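Long-range contact in peroxisomal acyl-CoA oxidase 1A (Solanum lycopersicum, PDB 2FON), which probably catalyses the FAD-dependent oxidation of fatty acyl-CoA, the first step of peroxisomal beta-oxidation: residues 326-332 / 341-346. Sequence-based numbering, arbitrary orientation.
Sequences SAVRRQF and TQVIDY. With FAD (flavin-adenine dinucleotide), chain D.
With its CG turned away from the carbonyl carbon (chi1 -60°) and the chain bent at the next bond, Gln342 lies alongside Arg330, whose CG is likewise anti to its carbonyl carbon (chi1 -49°) and whose chain is extended to NE; the two point the same way. CG of Gln342 sits over the centre of one face of the Arg330 guanidinium, 3.6 Å from CZ, and amide and guanidinium planes stack 24° apart. The amide end then reaches the helix terminus: Gln342 NE2 bonds Ala327 O at 2.8 Å, in the carbonyl plane and on a lone pair, while Glu29 takes another bond from the same nitrogen. NH1 of Arg330 is held by the carbonyl of Glu340. The backbones meet antiparallel as a single beta bridge between Arg330 and Gln342, closing the hairpin-like excursion between helices 297-328 and 347-380 of the C-alpha1 domain. Val343 N donates to Arg329 O at 2.6 Å, Gln331 N to Thr341 O at 2.8 Å, and Thr341 N to Phe332 O.

One side of this pairing lines the FAD pocket. Tyr346 OH, in the carbonyl plane of Gln331, donates to Gln331 O (2.8 Å), which lies at the edge of the phenol ring; this fixes the phenol beside the adenine. Val343 CG1 touches the ribose O4B. Arg329 leads away to the diphosphate, where NE and NH2 both grip O2A, NE at 2.6 Å. The carbonyl of Leu159 of the second subunit accepts from Arg329 NH1, and of that subunit the Gly160 carbonyl takes Gln331 NE2 while the backbone N of Gly162 and of Asn164 donate to Gln331 OE1, placing this cofactor at the dimer interface.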
# COMPACT_ATOMS: atom_id res chain seq x y z
N SER B 326 10.87 -15.10 -5.38
CA SER B 326 10.32 -16.31 -4.74
C SER B 326 10.95 -17.66 -5.17
O SER B 326 11.05 -18.59 -4.37
CB SER B 326 8.79 -16.35 -4.83
OG SER B 326 8.23 -15.12 -4.39
N ALA B 327 11.35 -17.79 -6.43
CA ALA B 327 12.06 -18.97 -6.83
C ALA B 327 13.48 -19.03 -6.19
O ALA B 327 14.02 -20.11 -5.99
CB ALA B 327 12.13 -19.03 -8.32
N VAL B 328 14.07 -17.90 -5.85
CA VAL B 328 15.43 -17.93 -5.35
C VAL B 328 15.49 -18.07 -3.77
O VAL B 328 16.23 -18.93 -3.22
CB VAL B 328 16.18 -16.66 -5.88
CG1 VAL B 328 17.48 -16.36 -5.10
CG2 VAL B 328 16.43 -16.78 -7.36
N ARG B 329 14.74 -17.19 -3.07
CA ARG B 329 14.43 -17.30 -1.65
C ARG B 329 13.92 -18.68 -1.19
O ARG B 329 12.76 -19.11 -1.55
CB ARG B 329 13.32 -16.32 -1.29
CG ARG B 329 13.24 -16.01 0.27
CD ARG B 329 14.57 -15.56 0.92
NE ARG B 329 14.34 -15.16 2.31
CZ ARG B 329 15.23 -14.57 3.12
NH1 ARG B 329 16.45 -14.27 2.72
NH2 ARG B 329 14.88 -14.24 4.33
N ARG B 330 14.76 -19.34 -0.38
CA ARG B 330 14.34 -20.53 0.34
C ARG B 330 14.15 -20.17 1.82
O ARG B 330 14.86 -19.33 2.35
CB ARG B 330 15.42 -21.57 0.19
CG ARG B 330 15.84 -21.74 -1.25
CD ARG B 330 16.90 -22.78 -1.40
NE ARG B 330 17.12 -23.06 -2.81
CZ ARG B 330 16.63 -24.14 -3.45
NH1 ARG B 330 15.87 -25.06 -2.83
NH2 ARG B 330 16.88 -24.30 -4.74
N GLN B 331 13.16 -20.78 2.48
CA GLN B 331 12.98 -20.52 3.92
C GLN B 331 12.13 -21.62 4.51
O GLN B 331 11.07 -21.89 3.99
CB GLN B 331 12.33 -19.13 4.18
CG GLN B 331 12.69 -18.48 5.50
CD GLN B 331 14.19 -18.08 5.64
OE1 GLN B 331 14.68 -17.87 6.76
NE2 GLN B 331 14.90 -17.95 4.51
N PHE B 332 12.61 -22.23 5.61
CA PHE B 332 12.04 -23.44 6.18
C PHE B 332 12.17 -24.74 5.35
O PHE B 332 12.69 -24.74 4.23
CB PHE B 332 10.59 -23.24 6.56
CG PHE B 332 10.41 -22.20 7.58
CD1 PHE B 332 9.94 -20.90 7.21
CD2 PHE B 332 10.76 -22.45 8.91
CE1 PHE B 332 9.80 -19.90 8.15
CE2 PHE B 332 10.60 -21.46 9.89
CZ PHE B 332 10.13 -20.18 9.52
N THR B 341 13.22 -25.03 1.44
CA THR B 341 12.22 -24.93 0.39
C THR B 341 12.14 -23.52 -0.20
O THR B 341 12.04 -22.52 0.53
CB THR B 341 10.86 -25.34 0.95
OG1 THR B 341 10.96 -26.65 1.52
CG2 THR B 341 9.77 -25.36 -0.11
N GLN B 342 12.21 -23.41 -1.52
CA GLN B 342 11.98 -22.11 -2.14
C GLN B 342 10.58 -21.64 -1.76
O GLN B 342 9.64 -22.46 -1.79
CB GLN B 342 12.04 -22.22 -3.63
CG GLN B 342 13.37 -22.71 -4.15
CD GLN B 342 13.11 -23.46 -5.39
OE1 GLN B 342 12.74 -24.62 -5.33
NE2 GLN B 342 13.17 -22.78 -6.51
N VAL B 343 10.43 -20.36 -1.42
CA VAL B 343 9.14 -19.93 -0.89
C VAL B 343 8.01 -19.98 -1.92
O VAL B 343 6.87 -20.18 -1.59
CB VAL B 343 9.18 -18.59 -0.18
CG1 VAL B 343 9.83 -18.72 1.20
CG2 VAL B 343 9.81 -17.51 -1.06
N ILE B 344 8.35 -19.84 -3.18
CA ILE B 344 7.42 -20.10 -4.26
C ILE B 344 6.81 -21.49 -4.22
O ILE B 344 5.77 -21.68 -4.83
CB ILE B 344 8.08 -19.88 -5.61
CG1 ILE B 344 7.02 -19.68 -6.68
CG2 ILE B 344 8.94 -21.01 -5.95
CD1 ILE B 344 7.47 -18.74 -7.83
N ASP B 345 7.42 -22.47 -3.54
CA ASP B 345 6.76 -23.77 -3.46
C ASP B 345 5.58 -23.76 -2.50
O ASP B 345 4.82 -24.68 -2.50
CB ASP B 345 7.71 -24.91 -3.05
CG ASP B 345 8.74 -25.27 -4.14
OD1 ASP B 345 9.72 -25.99 -3.77
OD2 ASP B 345 8.61 -24.85 -5.32
N TYR B 346 5.46 -22.74 -1.65
CA TYR B 346 4.38 -22.70 -0.64
C TYR B 346 3.05 -22.24 -1.20
O TYR B 346 3.00 -21.38 -2.06
CB TYR B 346 4.74 -21.81 0.55
CG TYR B 346 5.88 -22.32 1.34
CD1 TYR B 346 6.82 -21.44 1.89
CD2 TYR B 346 6.05 -23.69 1.52
CE1 TYR B 346 7.94 -21.93 2.65
CE2 TYR B 346 7.12 -24.19 2.23
CZ TYR B 346 8.08 -23.32 2.81
OH TYR B 346 9.15 -23.83 3.52
PA FAD D . 11.02 -14.53 4.72
O1A FAD D . 10.66 -15.48 5.84
O2A FAD D . 12.27 -14.89 3.91
O5B FAD D . 9.71 -14.50 3.86
C5B FAD D . 9.78 -14.13 2.51
C4B FAD D . 8.43 -14.61 2.00
O4B FAD D . 8.36 -16.01 2.18
C3B FAD D . 7.25 -14.02 2.78
O3B FAD D . 6.25 -13.86 1.85
C2B FAD D . 6.79 -15.15 3.65
O2B FAD D . 5.43 -15.08 3.91
C1B FAD D . 7.16 -16.35 2.79
N9A FAD D . 7.40 -17.47 3.69
C8A FAD D . 8.54 -17.70 4.41
N7A FAD D . 8.31 -18.83 5.13
C5A FAD D . 7.07 -19.32 4.86
C6A FAD D . 6.36 -20.44 5.30
N6A FAD D . 6.91 -21.26 6.18
N1A FAD D . 5.08 -20.67 4.83
C2A FAD D . 4.49 -19.81 3.93
N3A FAD D . 5.20 -18.72 3.49
C4A FAD D . 6.47 -18.46 3.96
N1 FAD D . 16.14 -8.36 12.64
C2 FAD D . 16.93 -8.33 13.79
O2 FAD D . 17.46 -9.36 14.28
N3 FAD D . 17.06 -7.12 14.44
C4 FAD D . 16.46 -6.00 13.96
O4 FAD D . 16.65 -4.93 14.56
C4X FAD D . 15.70 -6.04 12.80
N5 FAD D . 15.12 -4.88 12.28
C5X FAD D . 14.42 -4.88 11.12
C6 FAD D . 13.93 -3.68 10.69
C7 FAD D . 13.19 -3.62 9.53
C7M FAD D . 12.65 -2.27 9.11
C8 FAD D . 12.95 -4.83 8.80
C8M FAD D . 12.17 -4.86 7.51
C9 FAD D . 13.47 -6.03 9.25
C9A FAD D . 14.24 -6.07 10.42
N10 FAD D . 14.82 -7.26 10.95
C10 FAD D . 15.54 -7.23 12.14
C1' FAD D . 14.63 -8.62 10.30
C2' FAD D . 13.14 -8.84 10.54
O2' FAD D . 12.83 -8.88 11.88
C3' FAD D . 12.50 -10.12 10.10
O3' FAD D . 12.94 -11.20 10.89
C4' FAD D . 12.66 -10.43 8.64
O4' FAD D . 12.36 -9.27 7.88
C5' FAD D . 11.70 -11.60 8.41
O5' FAD D . 11.33 -11.56 7.06
P FAD D . 12.20 -12.27 5.94
O1P FAD D . 13.02 -11.19 5.27
O2P FAD D . 12.96 -13.39 6.66
O3P FAD D . 11.03 -12.96 5.06